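Local coordinates for protein putative oxidoreductase (Jannaschia sp., PDB 3C24) that is a putative oxidoreductase that probably binds NADP through a Rossmann-type domain, its substrate and reaction being unknown, at residues L98-A103 and E170-P175; Y118-P123 and V182-L187. One frame throughout, in Å; residues are numbered along the deposited sequence.

Interaction 1: L98-A103 and E170-P175; sequences LILDAA and ETMWSP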
ATOM      1  N   LEU A  98      -0.716   3.043  31.587  1.00 16.25           N
ATOM      2  CA  LEU A  98      -0.281   2.880  30.220  1.00 13.76           C
ATOM      3  C   LEU A  98      -1.463   2.753  29.267  1.00 14.68           C
ATOM      4  O   LEU A  98      -2.301   1.858  29.372  1.00 15.91           O
ATOM      5  CB  LEU A  98       0.676   1.691  30.163  1.00 13.59           C
ATOM      6  CG  LEU A  98       1.778   1.664  29.104  1.00 15.93           C
ATOM      7  CD1 LEU A  98       2.773   0.501  29.362  1.00 17.34           C
ATOM      8  CD2 LEU A  98       1.168   1.613  27.732  1.00 20.60           C
ATOM      9  N   ILE A  99      -1.513   3.744  28.393  1.00 15.44           N
ATOM     10  CA  ILE A  99      -2.578   3.882  27.379  0.50 15.49           C
ATOM     11  C   ILE A  99      -2.014   3.488  26.020  1.00 15.49           C
ATOM     12  O   ILE A  99      -0.889   3.819  25.665  1.00 16.09           O
ATOM     13  CB  ILE A  99      -3.228   5.306  27.336  0.50 17.40           C
ATOM     14  CG1 ILE A  99      -3.420   5.940  28.725  0.50 21.36           C
ATOM     15  CG2 ILE A  99      -4.565   5.249  26.636  0.50 18.95           C
ATOM     16  CD1 ILE A  99      -2.293   6.921  29.158  0.50 11.39           C
ATOM     17  N   LEU A 100      -2.828   2.763  25.269  1.00 17.94           N
ATOM     18  CA  LEU A 100      -2.390   2.167  24.015  1.00 18.88           C
ATOM     19  C   LEU A 100      -2.777   2.955  22.770  1.00 17.34           C
ATOM     20  O   LEU A 100      -2.721   2.422  21.645  1.00 18.41           O
ATOM     21  CB  LEU A 100      -2.961   0.736  23.932  1.00 17.52           C
ATOM     22  CG  LEU A 100      -2.660  -0.202  25.120  1.00 20.09           C
ATOM     23  CD1 LEU A 100      -3.163  -1.670  24.915  1.00 22.85           C
ATOM     24  CD2 LEU A 100      -1.165  -0.168  25.434  1.00 21.22           C
ATOM     25  N   ASP A 101      -3.236   4.179  22.971  1.00 18.86           N
ATOM     26  CA  ASP A 101      -3.684   5.049  21.903  1.00 19.87           C
ATOM     27  C   ASP A 101      -3.712   6.475  22.415  1.00 18.84           C
ATOM     28  O   ASP A 101      -4.110   6.733  23.546  1.00 20.08           O
ATOM     29  CB  ASP A 101      -5.076   4.619  21.427  1.00 22.26           C
ATOM     30  CG  ASP A 101      -5.473   5.275  20.107  1.00 28.75           C
ATOM     31  OD1 ASP A 101      -5.663   6.516  20.027  1.00 29.10           O
ATOM     32  OD2 ASP A 101      -5.630   4.534  19.125  1.00 48.81           O
ATOM     33  N   ALA A 102      -3.236   7.394  21.591  1.00 18.10           N
ATOM     34  CA  ALA A 102      -3.195   8.801  21.971  1.00 16.05           C
ATOM     35  C   ALA A 102      -4.535   9.523  21.970  1.00 18.35           C
ATOM     36  O   ALA A 102      -4.582  10.675  22.375  1.00 17.27           O
ATOM     37  CB  ALA A 102      -2.230   9.607  21.040  1.00 16.04           C
ATOM     38  N   ALA A 103      -5.591   8.886  21.454  1.00 19.22           N
ATOM     39  CA  ALA A 103      -6.867   9.582  21.322  1.00 20.45           C
ATOM     40  C   ALA A 103      -7.416  10.198  22.616  1.00 20.60           C
ATOM     41  O   ALA A 103      -7.616  11.405  22.695  1.00 19.73           O
ATOM     42  CB  ALA A 103      -7.941   8.637  20.646  1.00 21.80           C
ATOM     43  N   GLU A 170       7.571  -2.858  24.514  1.00 15.02           N
ATOM     44  CA  GLU A 170       8.450  -3.721  23.701  1.00 15.90           C
ATOM     45  C   GLU A 170       8.190  -5.209  23.980  1.00 16.67           C
ATOM     46  O   GLU A 170       8.327  -6.099  23.096  1.00 19.16           O
ATOM     47  CB  GLU A 170       9.899  -3.372  23.942  1.00 17.20           C
ATOM     48  CG  GLU A 170      10.331  -2.095  23.275  1.00 19.43           C
ATOM     49  CD  GLU A 170      11.655  -1.555  23.803  1.00 29.35           C
ATOM     50  OE1 GLU A 170      12.310  -2.268  24.577  1.00 28.56           O
ATOM     51  OE2 GLU A 170      12.017  -0.414  23.451  1.00 26.37           O
ATOM     52  N   THR A 171       7.737  -5.475  25.195  1.00 15.35           N
ATOM     53  CA  THR A 171       7.393  -6.837  25.614  1.00 13.93           C
ATOM     54  C   THR A 171       6.022  -7.195  25.039  1.00 14.63           C
ATOM     55  O   THR A 171       5.838  -8.272  24.465  1.00 17.43           O
ATOM     56  CB  THR A 171       7.321  -6.967  27.133  1.00 17.78           C
ATOM     57  OG1 THR A 171       8.532  -6.474  27.697  1.00 19.20           O
ATOM     58  CG2 THR A 171       6.996  -8.423  27.560  1.00 16.00           C
HETATM   59  N   MSE A 172       5.059  -6.273  25.152  1.00 14.01           N
HETATM   60  CA  MSE A 172       3.698  -6.540  24.669  1.00 13.97           C
HETATM   61  C   MSE A 172       3.575  -6.724  23.170  1.00 17.47           C
HETATM   62  O   MSE A 172       2.711  -7.507  22.685  1.00 17.61           O
HETATM   63  CB  MSE A 172       2.728  -5.443  25.131  1.00 15.57           C
HETATM   64  CG  MSE A 172       2.588  -5.396  26.601  1.00 15.08           C
HETATM   65 SE   MSE A 172       1.181  -4.072  27.077  0.75 20.84          SE
HETATM   66  CE  MSE A 172       1.924  -2.528  26.345  1.00 19.79           C
ATOM     67  N   TRP A 173       4.460  -6.049  22.450  1.00 15.10           N
ATOM     68  CA  TRP A 173       4.368  -5.972  20.995  1.00 17.80           C
ATOM     69  C   TRP A 173       5.547  -6.562  20.264  1.00 19.15           C
ATOM     70  O   TRP A 173       5.761  -6.284  19.077  1.00 18.62           O
ATOM     71  CB  TRP A 173       4.162  -4.510  20.559  1.00 16.90           C
ATOM     72  CG  TRP A 173       2.838  -3.947  21.025  1.00 18.12           C
ATOM     73  CD1 TRP A 173       1.677  -4.590  21.044  1.00 20.12           C
ATOM     74  CD2 TRP A 173       2.567  -2.593  21.448  1.00 17.20           C
ATOM     75  NE1 TRP A 173       0.677  -3.765  21.494  1.00 20.97           N
ATOM     76  CE2 TRP A 173       1.198  -2.531  21.748  1.00 18.19           C
ATOM     77  CE3 TRP A 173       3.351  -1.444  21.620  1.00 15.75           C
ATOM     78  CZ2 TRP A 173       0.584  -1.374  22.208  1.00 19.71           C
ATOM     79  CZ3 TRP A 173       2.731  -0.270  22.073  1.00 20.30           C
ATOM     80  CH2 TRP A 173       1.355  -0.259  22.367  1.00 17.37           C
ATOM     81  N   SER A 174       6.297  -7.404  20.986  1.00 16.69           N
ATOM     82  CA  SER A 174       7.486  -8.087  20.424  1.00 16.71           C
ATOM     83  C   SER A 174       7.092  -8.937  19.223  1.00 16.79           C
ATOM     84  O   SER A 174       6.043  -9.529  19.230  1.00 15.75           O
ATOM     85  CB  SER A 174       8.205  -8.967  21.447  1.00 19.85           C
ATOM     86  OG  SER A 174       7.384 -10.040  21.825  1.00 21.42           O
ATOM     87  N   PRO A 175       7.991  -9.070  18.240  1.00 17.40           N
ATOM     88  CA  PRO A 175       9.329  -8.487  18.256  1.00 17.66           C
ATOM     89  C   PRO A 175       9.361  -7.077  17.740  1.00 17.16           C
ATOM     90  O   PRO A 175       8.773  -6.766  16.711  1.00 17.43           O
ATOM     91  CB  PRO A 175      10.134  -9.446  17.349  1.00 16.56           C
ATOM     92  CG  PRO A 175       9.133 -10.014  16.441  1.00 17.50           C
ATOM     93  CD  PRO A 175       7.879 -10.155  17.241  1.00 15.69           C
TER

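Interaction 2: Y118-P123 and V182-L187; sequences YFIGHP and VTTEQL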
ATOM      1  N   TYR A 118       1.548   8.882  33.220  1.00 14.00           N
ATOM      2  CA  TYR A 118       0.792   8.485  32.033  1.00 12.52           C
ATOM      3  C   TYR A 118       1.805   8.267  30.942  1.00 16.27           C
ATOM      4  O   TYR A 118       2.632   9.145  30.638  1.00 15.52           O
ATOM      5  CB  TYR A 118      -0.220   9.579  31.598  1.00 13.62           C
ATOM      6  CG  TYR A 118      -1.477   9.686  32.418  1.00 16.11           C
ATOM      7  CD1 TYR A 118      -2.276   8.613  32.634  1.00 18.06           C
ATOM      8  CD2 TYR A 118      -1.950  10.935  32.818  1.00 13.74           C
ATOM      9  CE1 TYR A 118      -3.457   8.744  33.359  1.00 18.46           C
ATOM     10  CE2 TYR A 118      -3.123  11.067  33.544  1.00 16.86           C
ATOM     11  CZ  TYR A 118      -3.880   9.995  33.792  1.00 20.56           C
ATOM     12  OH  TYR A 118      -5.068  10.177  34.485  1.00 17.94           O
ATOM     13  N   PHE A 119       1.731   7.079  30.366  1.00 15.31           N
ATOM     14  CA  PHE A 119       2.602   6.643  29.299  1.00 15.46           C
ATOM     15  C   PHE A 119       1.711   6.141  28.183  1.00 14.84           C
ATOM     16  O   PHE A 119       0.805   5.365  28.426  1.00 14.31           O
ATOM     17  CB  PHE A 119       3.528   5.543  29.799  1.00 14.95           C
ATOM     18  CG  PHE A 119       4.606   5.156  28.809  1.00 14.66           C
ATOM     19  CD1 PHE A 119       4.363   4.213  27.817  1.00 15.35           C
ATOM     20  CD2 PHE A 119       5.864   5.688  28.889  1.00 16.17           C
ATOM     21  CE1 PHE A 119       5.352   3.882  26.905  1.00 17.15           C
ATOM     22  CE2 PHE A 119       6.828   5.339  27.980  1.00 14.26           C
ATOM     23  CZ  PHE A 119       6.568   4.418  27.010  1.00 16.96           C
ATOM     24  N   ILE A 120       2.029   6.581  26.982  1.00 14.08           N
ATOM     25  CA  ILE A 120       1.292   6.215  25.732  1.00 13.79           C
ATOM     26  C   ILE A 120       2.204   5.421  24.820  1.00 15.26           C
ATOM     27  O   ILE A 120       3.331   5.815  24.521  1.00 17.04           O
ATOM     28  CB  ILE A 120       0.717   7.427  24.965  1.00 14.28           C
ATOM     29  CG1 ILE A 120       0.051   8.428  25.898  1.00 17.38           C
ATOM     30  CG2 ILE A 120      -0.227   6.917  23.903  1.00 15.08           C
ATOM     31  CD1 ILE A 120      -0.321   9.735  25.179  1.00 19.10           C
ATOM     32  N   GLY A 121       1.690   4.287  24.319  1.00 14.76           N
ATOM     33  CA  GLY A 121       2.384   3.517  23.299  1.00 17.53           C
ATOM     34  C   GLY A 121       1.454   3.147  22.168  1.00 17.81           C
ATOM     35  O   GLY A 121       0.252   3.127  22.347  1.00 16.94           O
ATOM     36  N   HIS A 122       2.013   2.995  20.974  1.00 17.77           N
ATOM     37  CA  HIS A 122       1.225   2.514  19.836  1.00 15.91           C
ATOM     38  C   HIS A 122       2.120   1.825  18.838  1.00 16.49           C
ATOM     39  O   HIS A 122       3.193   2.338  18.540  1.00 16.75           O
ATOM     40  CB  HIS A 122       0.512   3.679  19.189  1.00 15.19           C
ATOM     41  CG  HIS A 122      -0.691   3.247  18.414  1.00 16.37           C
ATOM     42  ND1 HIS A 122      -1.904   3.018  19.025  1.00 23.62           N
ATOM     43  CD2 HIS A 122      -0.833   2.867  17.124  1.00 20.29           C
ATOM     44  CE1 HIS A 122      -2.772   2.614  18.110  1.00 30.58           C
ATOM     45  NE2 HIS A 122      -2.148   2.516  16.952  1.00 23.14           N
ATOM     46  N   PRO A 123       1.684   0.661  18.287  1.00 16.03           N
ATOM     47  CA  PRO A 123       2.528  -0.018  17.324  1.00 18.16           C
ATOM     48  C   PRO A 123       2.505   0.677  15.972  1.00 17.92           C
ATOM     49  O   PRO A 123       1.528   1.367  15.636  1.00 17.58           O
ATOM     50  CB  PRO A 123       1.882  -1.391  17.211  1.00 21.19           C
ATOM     51  CG  PRO A 123       0.551  -1.279  17.753  1.00 19.80           C
ATOM     52  CD  PRO A 123       0.491  -0.122  18.688  1.00 17.51           C
ATOM     53  N   VAL A 182       8.428  10.057  21.180  1.00 13.76           N
ATOM     54  CA  VAL A 182       7.797  11.323  20.750  1.00 15.09           C
ATOM     55  C   VAL A 182       7.054  12.000  21.904  1.00 17.12           C
ATOM     56  O   VAL A 182       6.909  11.451  23.000  1.00 15.73           O
ATOM     57  CB  VAL A 182       6.792  11.091  19.616  1.00 16.27           C
ATOM     58  CG1 VAL A 182       7.465  10.583  18.319  1.00 17.22           C
ATOM     59  CG2 VAL A 182       5.675  10.123  20.042  1.00 16.50           C
ATOM     60  N   THR A 183       6.552  13.191  21.638  1.00 15.92           N
ATOM     61  CA  THR A 183       5.688  13.868  22.606  1.00 15.69           C
ATOM     62  C   THR A 183       4.278  13.363  22.436  1.00 13.33           C
ATOM     63  O   THR A 183       3.932  12.751  21.413  1.00 16.53           O
ATOM     64  CB  THR A 183       5.649  15.397  22.418  1.00 17.49           C
ATOM     65  OG1 THR A 183       5.036  15.728  21.165  1.00 18.91           O
ATOM     66  CG2 THR A 183       7.073  15.980  22.482  1.00 18.07           C
ATOM     67  N   THR A 184       3.436  13.662  23.416  1.00 16.38           N
ATOM     68  CA  THR A 184       2.022  13.297  23.368  1.00 17.20           C
ATOM     69  C   THR A 184       1.381  13.847  22.094  1.00 17.54           C
ATOM     70  O   THR A 184       0.681  13.131  21.380  1.00 17.97           O
ATOM     71  CB  THR A 184       1.251  13.827  24.582  1.00 19.42           C
ATOM     72  OG1 THR A 184       1.863  13.304  25.755  1.00 19.12           O
ATOM     73  CG2 THR A 184      -0.257  13.420  24.567  1.00 16.58           C
ATOM     74  N   GLU A 185       1.636  15.118  21.801  1.00 16.68           N
ATOM     75  CA  GLU A 185       1.041  15.732  20.602  1.00 18.29           C
ATOM     76  C   GLU A 185       1.542  15.126  19.285  1.00 17.36           C
ATOM     77  O   GLU A 185       0.778  14.900  18.335  1.00 18.12           O
ATOM     78  CB  GLU A 185       1.244  17.239  20.616  1.00 20.17           C
ATOM     79  CG  GLU A 185       0.575  17.903  19.423  1.00 21.58           C
ATOM     80  CD  GLU A 185       0.538  19.418  19.548  1.00 26.23           C
ATOM     81  OE1 GLU A 185       1.543  20.073  19.179  1.00 24.76           O
ATOM     82  OE2 GLU A 185      -0.510  19.929  20.022  1.00 21.30           O
ATOM     83  N   GLN A 186       2.842  14.847  19.250  1.00 17.59           N
ATOM     84  CA  GLN A 186       3.431  14.197  18.097  1.00 17.30           C
ATOM     85  C   GLN A 186       2.806  12.817  17.879  1.00 15.26           C
ATOM     86  O   GLN A 186       2.473  12.437  16.736  1.00 16.18           O
ATOM     87  CB  GLN A 186       4.945  14.101  18.231  1.00 15.16           C
ATOM     88  CG  GLN A 186       5.666  15.439  18.012  1.00 17.78           C
ATOM     89  CD  GLN A 186       7.132  15.357  18.304  1.00 19.31           C
ATOM     90  OE1 GLN A 186       7.548  14.569  19.147  1.00 18.93           O
ATOM     91  NE2 GLN A 186       7.937  16.193  17.626  1.00 18.24           N
ATOM     92  N   LEU A 187       2.574  12.061  18.968  1.00 17.99           N
ATOM     93  CA  LEU A 187       1.984  10.730  18.822  1.00 17.22           C
ATOM     94  C   LEU A 187       0.571  10.853  18.271  1.00 17.88           C
ATOM     95  O   LEU A 187       0.164  10.080  17.403  1.00 19.26           O
ATOM     96  CB  LEU A 187       1.935   9.989  20.143  1.00 18.04           C
ATOM     97  CG  LEU A 187       2.173   8.480  20.040  1.00 25.42           C
ATOM     98  CD1 LEU A 187       2.317   7.931  21.449  1.00 25.75           C
ATOM     99  CD2 LEU A 187       1.136   7.704  19.277  1.00 24.98           C
TER

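Interaction 1: L98-A103 and E170-P175
Where strand 96-99 of the Rossmann-type sheet runs out into a loop, Leu98 and Leu100 meet Met172, the last residue of helix 160-172, and Trp173 just after it. Leu100 does most of the work with one branch. Leu100 CD2 lies 3.9 Å from Trp173 CZ2 and comes obliquely to the benzo half of the indole; the same methyl is 4.0 Å from Met172 CE. Met172, built as selenomethionine, reaches it because its chain bends at the last torsion (chi3 -60°), turning CE toward the strand. Leu98 CD1 lies farther from Met172 CE, at 4.4 Å. Branched leucines suit these places, since each offers a methyl beyond the backbone, while an unbranched, flexible thioether chain can bend to bring its methyl against both. Ile27 of helix 22-33 and Val72 of strand 70-73 touch both Leu100 and Met172. The CB of Met172 lies 4.3 Å above one face of the Trp173 indole, toward its rim. Further along the loop, Asp101 OD1 accepts the N-H of Ala103 through its anti lone pair (2.8 Å from N to OD1), a capping bond leading into helix 103-107. No hydrogen bond joins the two segments: van der Waals contact and the burial of apolar surface hold them, without the directional demands of polar bonds.

Interaction 2: Y118-P123 and V182-L187
The imidazole of His122 has Pro123 CD 3.5 Å above one face, displaced toward the rim. The CB of His122, rather than its ring, meets the other segment, 4.1 Å from Leu187 CD2. CG stands opposite the backbone N (chi1 -157°), which leads the ring away from Leu187; ND1 is hydrogen-bonded to Leu100 O, and Phe227 of the second subunit packs against the side chain. Ile120 fills the middle of the contact with two branches. Ile120 CG2 touches Leu187 CD1 at 3.7 Å, while the longer arm crosses Thr184 at about a right angle and Ile120 CD1 lies 3.7 Å from Thr184 CG2. Strand 117-123 of the Rossmann-type sheet thereby receives the first turn of the long helix 184-217. A beta-branched isoleucine suits the strand because it presents two apolar arms, and Leu187 lies one turn beyond Thr184 on the same helical side. The turn itself starts with a capping box: Thr183 OG1 accepts the N-H of Gln186 (3.0 Å from N to OG1), and Gln186 OE1 that of Thr183 (3.0 Å from N to OE1), nearly straight at the hydrogen (169°), the donor tilted 17° from the Gln186 side-chain carbonyl plane. Threonine and glutamine thus satisfy amides that lack helical partners, while Gln186 NE2 bonds to Tyr217 O of the second subunit.

Overall arrangement
The two contacts lie about 10 Å apart, centre to centre, on neighbouring parallel strands of one mixed sheet. Their segments alternate along the chain: 98-103, 118-123, 170-175, then 182-187. Strand pairing joins them directly, Ile99 N lying 2.8 Å from Phe119 O in a probable hydrogen bond. The indole of interaction 1 packs on strand 117-123, Trp173 CH2 coming within 3.4 Å of Gly121 C, an approach eased by glycine's lack of a side chain. Both contacts pack later chain against central strands: the end of helix 160-172, which connects two later strands, and the start of helix 184-217. Bound sulfate, probably from the crystallisation liquor, lies about 5 Å from the side chains of Trp173 and His122 and may mark a pocket.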